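Local structure of glucose 1-dehydrogenase (Haloferax mediterranei, 2B5W) at residues A[15-19]-A[57-61]; A[73-77]-A[132-137]; A[250-254]-A[274-280]. The protein catalyses the oxidation of D-glucose, and of several other aldose sugars, with NADP(+) preferred over NAD(+) and a catalytic zinc ion. The protein carries 1 engineered substitution. One frame throughout, in Å; residues are numbered along the deposited sequence.

Contact 1 of 3, residues A[15-19]-A[57-61]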
loop_
_atom_site.group_PDB
_atom_site.type_symbol
_atom_site.label_atom_id
_atom_site.label_comp_id
_atom_site.label_asym_id
_atom_site.label_seq_id
_atom_site.Cartn_x
_atom_site.Cartn_y
_atom_site.Cartn_z
ATOM N N VAL A 15 -18.817 1.014 -38.218
ATOM C CA VAL A 15 -19.955 1.886 -38.053
ATOM C C VAL A 15 -21.245 1.092 -38.112
ATOM O O VAL A 15 -21.469 0.289 -39.033
ATOM C CB VAL A 15 -20.035 3.012 -39.123
ATOM C CG1 VAL A 15 -21.163 3.939 -38.799
ATOM C CG2 VAL A 15 -18.738 3.777 -39.189
ATOM N N ILE A 16 -22.076 1.318 -37.104
ATOM C CA ILE A 16 -23.434 0.816 -37.034
ATOM C C ILE A 16 -24.431 1.949 -36.895
ATOM O O ILE A 16 -24.064 3.097 -36.656
ATOM C CB ILE A 16 -23.604 -0.165 -35.877
ATOM C CG1 ILE A 16 -23.371 0.511 -34.508
ATOM C CG2 ILE A 16 -22.636 -1.348 -36.012
ATOM C CD1 ILE A 16 -23.821 -0.343 -33.370
ATOM N N GLU A 17 -25.709 1.609 -37.023
ATOM C CA GLU A 17 -26.796 2.524 -36.705
ATOM C C GLU A 17 -27.769 1.928 -35.718
ATOM O O GLU A 17 -28.082 0.717 -35.766
ATOM C CB GLU A 17 -27.534 2.940 -37.958
ATOM C CG GLU A 17 -26.652 3.762 -38.885
ATOM C CD GLU A 17 -27.320 4.056 -40.191
ATOM O OE1 GLU A 17 -27.571 5.235 -40.450
ATOM O OE2 GLU A 17 -27.588 3.097 -40.944
ATOM N N LYS A 18 -28.264 2.781 -34.827
ATOM C CA LYS A 18 -29.255 2.399 -33.855
ATOM C C LYS A 18 -30.007 3.645 -33.458
ATOM O O LYS A 18 -29.575 4.765 -33.744
ATOM C CB LYS A 18 -28.577 1.749 -32.643
ATOM C CG LYS A 18 -27.626 2.680 -31.894
ATOM C CD LYS A 18 -27.296 2.094 -30.512
ATOM C CE LYS A 18 -26.427 0.917 -30.602
ATOM N NZ LYS A 18 -26.191 0.319 -29.233
ATOM N N PRO A 19 -31.166 3.477 -32.853
ATOM C CA PRO A 19 -31.986 4.643 -32.519
ATOM C C PRO A 19 -31.273 5.563 -31.524
ATOM O O PRO A 19 -30.530 5.062 -30.681
ATOM C CB PRO A 19 -33.224 4.033 -31.859
ATOM C CG PRO A 19 -33.240 2.613 -32.279
ATOM C CD PRO A 19 -31.803 2.206 -32.461
ATOM N N ASP A 57 -25.580 -7.876 -29.862
ATOM C CA ASP A 57 -24.642 -8.452 -30.818
ATOM C C ASP A 57 -23.447 -7.554 -31.122
ATOM O O ASP A 57 -22.692 -7.814 -32.068
ATOM C CB ASP A 57 -25.361 -8.836 -32.133
ATOM C CG ASP A 57 -25.878 -7.634 -32.927
ATOM O OD1 ASP A 57 -25.597 -6.461 -32.598
ATOM O OD2 ASP A 57 -26.597 -7.785 -33.934
ATOM N N HIS A 58 -23.253 -6.540 -30.286
ATOM C CA HIS A 58 -22.149 -5.604 -30.466
ATOM C C HIS A 58 -21.896 -4.887 -29.147
ATOM O O HIS A 58 -22.709 -4.981 -28.218
ATOM C CB HIS A 58 -22.514 -4.582 -31.551
ATOM C CG HIS A 58 -23.611 -3.640 -31.152
ATOM N ND1 HIS A 58 -24.948 -3.974 -31.207
ATOM C CD2 HIS A 58 -23.566 -2.386 -30.632
ATOM C CE1 HIS A 58 -25.674 -2.963 -30.769
ATOM N NE2 HIS A 58 -24.858 -1.981 -30.422
ATOM N N LEU A 59 -20.787 -4.161 -29.106
ATOM C CA LEU A 59 -20.489 -3.256 -28.018
ATOM C C LEU A 59 -20.048 -1.925 -28.639
ATOM O O LEU A 59 -19.066 -1.876 -29.369
ATOM C CB LEU A 59 -19.368 -3.812 -27.158
ATOM C CG LEU A 59 -18.812 -2.857 -26.085
ATOM C CD1 LEU A 59 -19.870 -2.565 -25.057
ATOM C CD2 LEU A 59 -17.618 -3.470 -25.449
ATOM N N VAL A 60 -20.801 -0.868 -28.360
ATOM C CA VAL A 60 -20.361 0.477 -28.773
ATOM C C VAL A 60 -19.133 0.829 -27.934
ATOM O O VAL A 60 -19.154 0.658 -26.694
ATOM C CB VAL A 60 -21.452 1.522 -28.572
ATOM C CG1 VAL A 60 -20.918 2.925 -28.818
ATOM C CG2 VAL A 60 -22.659 1.247 -29.505
ATOM N N LEU A 61 -18.058 1.251 -28.594
ATOM C CA LEU A 61 -16.817 1.539 -27.923
ATOM C C LEU A 61 -16.825 2.942 -27.308
ATOM O O LEU A 61 -17.710 3.729 -27.583
ATOM C CB LEU A 61 -15.664 1.417 -28.900
ATOM C CG LEU A 61 -15.392 0.027 -29.495
ATOM C CD1 LEU A 61 -14.328 0.181 -30.589
ATOM C CD2 LEU A 61 -14.942 -0.922 -28.416
#

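Contact 2 of 3, residues A[73-77]-A[132-137]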
loop_
_atom_site.group_PDB
_atom_site.type_symbol
_atom_site.label_atom_id
_atom_site.label_comp_id
_atom_site.label_asym_id
_atom_site.label_seq_id
_atom_site.Cartn_x
_atom_site.Cartn_y
_atom_site.Cartn_z
ATOM N N ASN A 73 -33.775 17.369 -19.511
ATOM C CA ASN A 73 -34.846 16.504 -19.037
ATOM C C ASN A 73 -35.232 16.989 -17.633
ATOM O O ASN A 73 -35.440 18.203 -17.449
ATOM C CB ASN A 73 -34.387 15.033 -19.087
ATOM C CG ASN A 73 -35.541 14.040 -18.951
ATOM O OD1 ASN A 73 -36.661 14.300 -19.415
ATOM N ND2 ASN A 73 -35.271 12.890 -18.302
ATOM N N ASP A 74 -35.315 16.122 -16.633
ATOM C CA ASP A 74 -35.687 16.575 -15.289
ATOM C C ASP A 74 -34.491 16.778 -14.345
ATOM O O ASP A 74 -34.625 16.792 -13.119
ATOM C CB ASP A 74 -36.778 15.677 -14.675
ATOM C CG ASP A 74 -36.362 14.223 -14.517
ATOM O OD1 ASP A 74 -35.230 13.836 -14.930
ATOM O OD2 ASP A 74 -37.137 13.386 -13.981
ATOM N N THR A 75 -33.314 17.004 -14.932
ATOM C CA THR A 75 -32.105 17.232 -14.166
ATOM C C THR A 75 -31.885 18.721 -13.911
ATOM O O THR A 75 -32.559 19.565 -14.497
ATOM C CB THR A 75 -30.864 16.677 -14.905
ATOM O OG1 THR A 75 -30.550 17.491 -16.040
ATOM C CG2 THR A 75 -31.139 15.254 -15.452
ATOM N N GLU A 76 -30.890 19.016 -13.084
ATOM C CA GLU A 76 -30.462 20.397 -12.829
ATOM C C GLU A 76 -29.377 20.887 -13.773
ATOM O O GLU A 76 -28.884 22.000 -13.637
ATOM C CB GLU A 76 -29.965 20.524 -11.409
ATOM C CG GLU A 76 -31.088 20.382 -10.397
ATOM C CD GLU A 76 -30.578 20.479 -8.989
ATOM O OE1 GLU A 76 -30.001 19.484 -8.510
ATOM O OE2 GLU A 76 -30.742 21.553 -8.375
ATOM N N LEU A 77 -28.995 20.059 -14.732
ATOM C CA LEU A 77 -28.118 20.523 -15.805
ATOM C C LEU A 77 -28.863 21.465 -16.721
ATOM O O LEU A 77 -30.103 21.565 -16.681
ATOM C CB LEU A 77 -27.597 19.311 -16.595
ATOM C CG LEU A 77 -26.729 18.356 -15.820
ATOM C CD1 LEU A 77 -26.451 17.101 -16.650
ATOM C CD2 LEU A 77 -25.417 19.023 -15.438
ATOM N N GLU A 132 -27.648 12.501 -14.398
ATOM C CA GLU A 132 -26.929 13.738 -14.099
ATOM C C GLU A 132 -25.840 13.565 -13.051
ATOM O O GLU A 132 -24.812 14.249 -13.092
ATOM C CB GLU A 132 -27.855 14.875 -13.709
ATOM C CG GLU A 132 -28.635 14.609 -12.441
ATOM C CD GLU A 132 -29.521 15.778 -12.005
ATOM O OE1 GLU A 132 -29.109 16.937 -12.188
ATOM O OE2 GLU A 132 -30.640 15.520 -11.494
ATOM N N LYS A 133 -26.004 12.632 -12.132
ATOM C CA LYS A 133 -25.025 12.408 -11.084
ATOM C C LYS A 133 -23.696 11.865 -11.613
ATOM O O LYS A 133 -22.698 11.942 -10.926
ATOM C CB LYS A 133 -25.579 11.457 -10.022
ATOM C CG LYS A 133 -25.813 10.044 -10.493
ATOM C CD LYS A 133 -26.658 9.240 -9.467
ATOM C CE LYS A 133 -25.842 8.901 -8.231
ATOM N NZ LYS A 133 -26.618 8.121 -7.192
ATOM N N TYR A 134 -23.718 11.319 -12.829
ATOM C CA TYR A 134 -22.529 10.792 -13.508
ATOM C C TYR A 134 -22.094 11.660 -14.685
ATOM O O TYR A 134 -21.232 11.233 -15.463
ATOM C CB TYR A 134 -22.752 9.349 -13.982
ATOM C CG TYR A 134 -23.159 8.402 -12.860
ATOM C CD1 TYR A 134 -22.509 8.427 -11.646
ATOM C CD2 TYR A 134 -24.244 7.562 -13.000
ATOM C CE1 TYR A 134 -22.886 7.594 -10.613
ATOM C CE2 TYR A 134 -24.619 6.724 -11.966
ATOM C CZ TYR A 134 -23.949 6.758 -10.767
ATOM O OH TYR A 134 -24.325 5.946 -9.680
ATOM N N LEU A 135 -22.652 12.855 -14.799
ATOM C CA LEU A 135 -22.214 13.840 -15.787
ATOM C C LEU A 135 -21.494 14.925 -15.019
ATOM O O LEU A 135 -22.082 15.561 -14.137
ATOM C CB LEU A 135 -23.384 14.429 -16.584
ATOM C CG LEU A 135 -24.007 13.434 -17.569
ATOM C CD1 LEU A 135 -25.298 13.907 -18.166
ATOM C CD2 LEU A 135 -22.996 13.040 -18.672
ATOM N N VAL A 136 -20.237 15.165 -15.377
ATOM C CA VAL A 136 -19.443 16.176 -14.713
ATOM C C VAL A 136 -19.310 17.385 -15.621
ATOM O O VAL A 136 -18.740 17.309 -16.706
ATOM C CB VAL A 136 -18.051 15.629 -14.350
ATOM C CG1 VAL A 136 -17.237 16.713 -13.629
ATOM C CG2 VAL A 136 -18.173 14.350 -13.527
ATOM N N ARG A 137 -19.845 18.524 -15.203
ATOM C CA ARG A 137 -19.661 19.737 -15.963
ATOM C C ARG A 137 -18.199 20.121 -15.912
ATOM O O ARG A 137 -17.542 20.007 -14.870
ATOM C CB ARG A 137 -20.501 20.864 -15.349
ATOM C CG ARG A 137 -22.002 20.673 -15.610
ATOM C CD ARG A 137 -22.901 21.560 -14.730
ATOM N NE ARG A 137 -22.899 21.028 -13.388
ATOM C CZ ARG A 137 -23.633 21.486 -12.375
ATOM N NH1 ARG A 137 -24.433 22.525 -12.526
ATOM N NH2 ARG A 137 -23.529 20.896 -11.199
#

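Contact 3 of 3, residues A[250-254]-A[274-280]. With NAP (NADP nicotinamide-adenine-dinucleotide phosphate), chain I.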
loop_
_atom_site.group_PDB
_atom_site.type_symbol
_atom_site.label_atom_id
_atom_site.label_comp_id
_atom_site.label_asym_id
_atom_site.label_seq_id
_atom_site.Cartn_x
_atom_site.Cartn_y
_atom_site.Cartn_z
ATOM N N THR A 250 2.496 0.162 -17.529
ATOM C CA THR A 250 2.944 -0.690 -18.619
ATOM C C THR A 250 2.112 -1.937 -18.786
ATOM O O THR A 250 2.067 -2.526 -19.865
ATOM C CB THR A 250 4.386 -1.158 -18.401
ATOM O OG1 THR A 250 4.496 -1.826 -17.133
ATOM C CG2 THR A 250 5.354 -0.018 -18.383
ATOM N N GLY A 251 1.497 -2.413 -17.709
ATOM C CA GLY A 251 0.844 -3.706 -17.747
ATOM C C GLY A 251 1.840 -4.852 -17.788
ATOM O O GLY A 251 1.462 -5.968 -18.159
ATOM N N PHE A 252 3.086 -4.599 -17.383
ATOM C CA PHE A 252 4.183 -5.601 -17.435
ATOM C C PHE A 252 4.443 -6.091 -16.015
ATOM O O PHE A 252 4.991 -5.352 -15.209
ATOM C CB PHE A 252 5.449 -4.943 -18.009
ATOM C CG PHE A 252 6.574 -5.913 -18.404
ATOM C CD1 PHE A 252 6.424 -6.821 -19.453
ATOM C CD2 PHE A 252 7.794 -5.844 -17.762
ATOM C CE1 PHE A 252 7.497 -7.667 -19.819
ATOM C CE2 PHE A 252 8.869 -6.675 -18.117
ATOM C CZ PHE A 252 8.705 -7.594 -19.139
ATOM N N PRO A 253 4.076 -7.332 -15.713
ATOM C CA PRO A 253 4.166 -7.861 -14.333
ATOM C C PRO A 253 5.496 -7.737 -13.615
ATOM O O PRO A 253 5.543 -7.492 -12.397
ATOM C CB PRO A 253 3.770 -9.319 -14.507
ATOM C CG PRO A 253 2.852 -9.284 -15.651
ATOM C CD PRO A 253 3.425 -8.297 -16.610
ATOM N N LYS A 254 6.592 -7.872 -14.347
ATOM C CA LYS A 254 7.874 -7.670 -13.721
ATOM C C LYS A 254 8.037 -6.282 -13.070
ATOM O O LYS A 254 8.763 -6.132 -12.103
ATOM C CB LYS A 254 9.028 -7.945 -14.693
ATOM C CG LYS A 254 9.019 -9.382 -15.216
ATOM C CD LYS A 254 10.298 -9.710 -15.992
ATOM C CE LYS A 254 10.478 -11.221 -16.151
ATOM N NZ LYS A 254 11.610 -11.559 -17.057
ATOM N N VAL A 274 -2.897 -3.755 -16.245
ATOM C CA VAL A 274 -3.823 -4.886 -16.185
ATOM C C VAL A 274 -3.255 -6.090 -16.979
ATOM O O VAL A 274 -3.691 -6.345 -18.102
ATOM C CB VAL A 274 -5.215 -4.486 -16.706
ATOM C CG1 VAL A 274 -6.231 -5.598 -16.476
ATOM C CG2 VAL A 274 -5.690 -3.205 -16.008
ATOM N N PRO A 275 -2.290 -6.812 -16.403
ATOM C CA PRO A 275 -1.629 -7.923 -17.122
ATOM C C PRO A 275 -2.382 -9.214 -17.076
ATOM O O PRO A 275 -3.154 -9.448 -16.156
ATOM C CB PRO A 275 -0.307 -8.101 -16.388
ATOM C CG PRO A 275 -0.598 -7.640 -14.941
ATOM C CD PRO A 275 -1.682 -6.623 -15.074
ATOM N N SER A 276 -2.131 -10.067 -18.072
ATOM C CA SER A 276 -2.547 -11.453 -18.000
ATOM C C SER A 276 -1.658 -12.228 -17.052
ATOM O O SER A 276 -0.550 -11.809 -16.714
ATOM C CB SER A 276 -2.430 -12.106 -19.389
ATOM O OG SER A 276 -3.404 -11.590 -20.270
ATOM N N ASP A 277 -2.118 -13.416 -16.663
ATOM C CA ASP A 277 -1.292 -14.307 -15.859
ATOM C C ASP A 277 0.048 -14.570 -16.543
ATOM O O ASP A 277 0.139 -14.705 -17.774
ATOM C CB ASP A 277 -2.007 -15.644 -15.605
ATOM C CG ASP A 277 -3.211 -15.503 -14.699
ATOM O OD1 ASP A 277 -3.482 -14.393 -14.180
ATOM O OD2 ASP A 277 -3.959 -16.464 -14.449
ATOM N N TRP A 278 1.085 -14.615 -15.720
ATOM C CA TRP A 278 2.443 -14.840 -16.153
ATOM C C TRP A 278 3.291 -15.239 -14.944
ATOM O O TRP A 278 3.481 -14.448 -14.027
ATOM C CB TRP A 278 3.006 -13.599 -16.859
ATOM C CG TRP A 278 4.387 -13.792 -17.433
ATOM C CD1 TRP A 278 4.994 -14.979 -17.741
ATOM C CD2 TRP A 278 5.327 -12.769 -17.754
ATOM N NE1 TRP A 278 6.258 -14.754 -18.226
ATOM C CE2 TRP A 278 6.488 -13.403 -18.251
ATOM C CE3 TRP A 278 5.309 -11.368 -17.677
ATOM C CZ2 TRP A 278 7.614 -12.687 -18.668
ATOM C CZ3 TRP A 278 6.430 -10.659 -18.087
ATOM C CH2 TRP A 278 7.567 -11.320 -18.575
ATOM N N ALA A 279 3.800 -16.474 -14.951
ATOM C CA ALA A 279 4.636 -16.996 -13.867
ATOM C C ALA A 279 6.091 -17.118 -14.261
ATOM O O ALA A 279 6.412 -17.550 -15.368
ATOM C CB ALA A 279 4.115 -18.361 -13.407
ATOM N N PHE A 280 6.977 -16.742 -13.350
ATOM C CA PHE A 280 8.408 -16.850 -13.553
ATOM C C PHE A 280 9.081 -16.761 -12.203
ATOM O O PHE A 280 8.420 -16.499 -11.203
ATOM C CB PHE A 280 8.908 -15.726 -14.484
ATOM C CG PHE A 280 8.318 -14.352 -14.176
ATOM C CD1 PHE A 280 8.944 -13.496 -13.292
ATOM C CD2 PHE A 280 7.149 -13.937 -14.806
ATOM C CE1 PHE A 280 8.401 -12.237 -13.043
ATOM C CE2 PHE A 280 6.594 -12.672 -14.538
ATOM C CZ PHE A 280 7.226 -11.846 -13.665
HETATM P PA NAP I . -0.419 1.548 -23.771
HETATM O O1A NAP I . -0.466 0.192 -24.292
HETATM O O2A NAP I . -0.704 2.619 -24.834
HETATM O O5B NAP I . 0.993 1.874 -23.147
HETATM C C5B NAP I . 1.790 0.950 -22.459
HETATM C C4B NAP I . 3.190 1.418 -22.788
HETATM O O4B NAP I . 4.084 0.711 -21.958
HETATM C C3B NAP I . 3.598 1.168 -24.253
HETATM O O3B NAP I . 3.974 2.355 -24.931
HETATM C C2B NAP I . 4.760 0.180 -24.140
HETATM O O2B NAP I . 5.842 0.428 -25.023
HETATM C C1B NAP I . 5.226 0.375 -22.716
HETATM N N9A NAP I . 5.811 -0.838 -22.180
HETATM C C8A NAP I . 5.201 -2.064 -22.055
HETATM N N7A NAP I . 6.088 -2.925 -21.520
HETATM C C5A NAP I . 7.280 -2.263 -21.344
HETATM C C6A NAP I . 8.536 -2.627 -20.849
HETATM N N6A NAP I . 8.831 -3.888 -20.468
HETATM N N1A NAP I . 9.539 -1.688 -20.794
HETATM C C2A NAP I . 9.320 -0.386 -21.193
HETATM N N3A NAP I . 8.084 -0.011 -21.691
HETATM C C4A NAP I . 7.087 -0.927 -21.746
HETATM O O3 NAP I . -1.571 1.785 -22.697
HETATM P PN NAP I . -2.071 3.123 -21.935
HETATM O O1N NAP I . -0.950 4.064 -21.651
HETATM O O2N NAP I . -3.353 3.652 -22.502
HETATM O O5D NAP I . -2.330 2.214 -20.647
HETATM C C5D NAP I . -1.257 1.815 -19.816
HETATM C C4D NAP I . -1.685 0.679 -18.889
HETATM O O4D NAP I . -2.680 1.190 -17.997
HETATM C C3D NAP I . -2.318 -0.511 -19.614
HETATM O O3D NAP I . -1.885 -1.733 -19.052
HETATM C C2D NAP I . -3.811 -0.287 -19.396
HETATM O O2D NAP I . -4.611 -1.434 -19.505
HETATM C C1D NAP I . -3.811 0.320 -17.993
HETATM N N1N NAP I . -4.945 1.191 -17.661
HETATM C C2N NAP I . -5.490 0.974 -16.433
HETATM C C3N NAP I . -6.490 1.791 -15.988
HETATM C C7N NAP I . -6.902 1.593 -14.558
HETATM O O7N NAP I . -8.051 2.314 -14.247
HETATM N N7N NAP I . -6.177 0.781 -13.740
HETATM C C4N NAP I . -7.008 2.827 -16.775
HETATM C C5N NAP I . -6.433 3.043 -18.022
HETATM C C6N NAP I . -5.374 2.231 -18.451
HETATM P P2B NAP I . 5.920 -0.264 -26.524
HETATM O O1X NAP I . 4.883 0.229 -27.395
HETATM O O2X NAP I . 7.344 0.109 -26.984
HETATM O O3X NAP I . 5.801 -1.784 -26.374
#

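Contact 1 of 3, residues A[15-19]-A[57-61]
Lys18 and His58 make the polar half of this contact. NZ of the lysine gives a 2.9 Å hydrogen bond to NE2 of His58, arriving at the ring edge only 4° out of the imidazole plane. On the far side of the same ring ND1 donates to Asp57 OD1 at 2.9 Å, a nearly straight bond of 162°. The two bonds fix the ring's rotation. Because Lys18 NZ can only donate, NE2 is left as the acceptor, consistent with a neutral ring whose proton sits on ND1 and is held by Asp57.

The apolar half comes from Ile16. With CG1 set between the backbone N and carbonyl carbon (chi1 63°), its CD1 rises over one face of the His58 ring, 3.7 Å from the centroid, in a CH-pi contact displaced toward CD2 and NE2. The ring of His121 also stacks with this imidazole. Val60 CG2 packs loosely on Ile16 CD1 at 4.3 Å; Lys18 NZ passes beside the same methyl.

Strands 14-17 and 58-60 do not pair directly: strand 2-7 runs antiparallel between them, and the side chains reach across it. So meet the outer strands of a small three-stranded antiparallel sheet, in the catalytic domain of a zinc-dependent alcohol dehydrogenase fold.

Contact 2 of 3, residues A[73-77]-A[132-137]
Glu132 packs closely against Thr75 and Glu76, its chain running alongside Thr75 but pointing the other way. A first torsion of 63° tucks CG over its own backbone, and the chain beyond it runs straight to the turn, where OE1 accepts from the backbone N-H of Glu76 (N to OE1 2.9 Å), on the syn side but 33° out of the carboxylate plane. Thr75 CB lies 3.2 Å from the same oxygen, while its CG2 rests on Glu132 CB at 3.7 Å. The turn has a brace of its own: Thr75 OG1 accepts from Leu77 N at 3.3 Å, an ST turn, and is also hydrogen-bonded to Pro72 O.

Leu77 is buried. Its CD1 meets Leu135 CD1 at 3.7 Å, the two side chains roughly perpendicular, and it also touches Ala28 of strand 27-37. The loop that links strands 64-71 and 82-85 is thereby pinned against strand 135-137, an element of the main sheet of the GroES-like domain.

The solvent side is made by two exposed residues with few touching atoms. Arg137 meets Leu77 CD2 chiefly through CG and CD, with NE close by. Glu76 holds its OE1 4.6 Å from Glu132 OE1, a like-charged pair that is probably mildly unfavourable.

Contact 3 of 3, residues A[250-254]-A[274-280]
Gly251 meets Pro275 through its carbonyl, O lying 3.3 Å from Pro275 CB. Just before it, Thr250 OG1 accepts from Phe252 N at 3.1 Å in an ST turn, and its CB and CG2 rest beside the adenosine end of NADP. Gly251 has a positive phi, and its CA passes 3.6 Å from O3D of the nicotinamide ribose, where a CB would collide with that hydroxyl. The same CA passes Val274 N, which the contact buries without a partner in the model.

Phe252 has CG anti to the backbone N (chi1 -167°), which places one ring face under the adenine amino group, N6A standing 3.4 Å above the plane. Its CE1 touches Trp278 CZ3 at 3.6 Å, the ring planes 59° apart. An alanine in place of Phe252 would remove the ring, and the adenine amino group would probably lose its aromatic support and Trp278 CZ3 one of its neighbours. Pro253 CG is tight against Pro275 CB at 3.5 Å, its CD at the Trp278 edge. Lys254 lays CE over a face of Phe280, 4.0 Å from the centroid, while its NZ bonds a citrate probably from the crystallisation liquor.

Ala279 and Phe280 extend the sheet into the second subunit, whose Arg289 salt-bridges Asp277. The chemistry between the two segments is thus apolar and aromatic, joining the cofactor pocket to the dimer interface.

In the fold
Contacts 1, 2 and 3 follow one another along the chain and do not touch. Contacts 1 and 2 lie in the catalytic part of the subunit, about 24 Å apart between centres; contact 3 belongs to the Rossmann-type nucleotide-binding part, its centre about 32 Å from that of contact 1 and about 39 Å from that of contact 2, on the opposite side of the chain's centre from the latter. Contact 3 lines the NADP pocket directly, and its Val274 side chain is about 11 Å from the zinc. Contact 1 stands further back: the Val60 side chain is about 14 Å from the zinc, and the His58 side chain about 9 Å from that of the substrate-binding His49. In contact 2, the Leu135 side chain is about 11 Å from that of the zinc ligand Glu150.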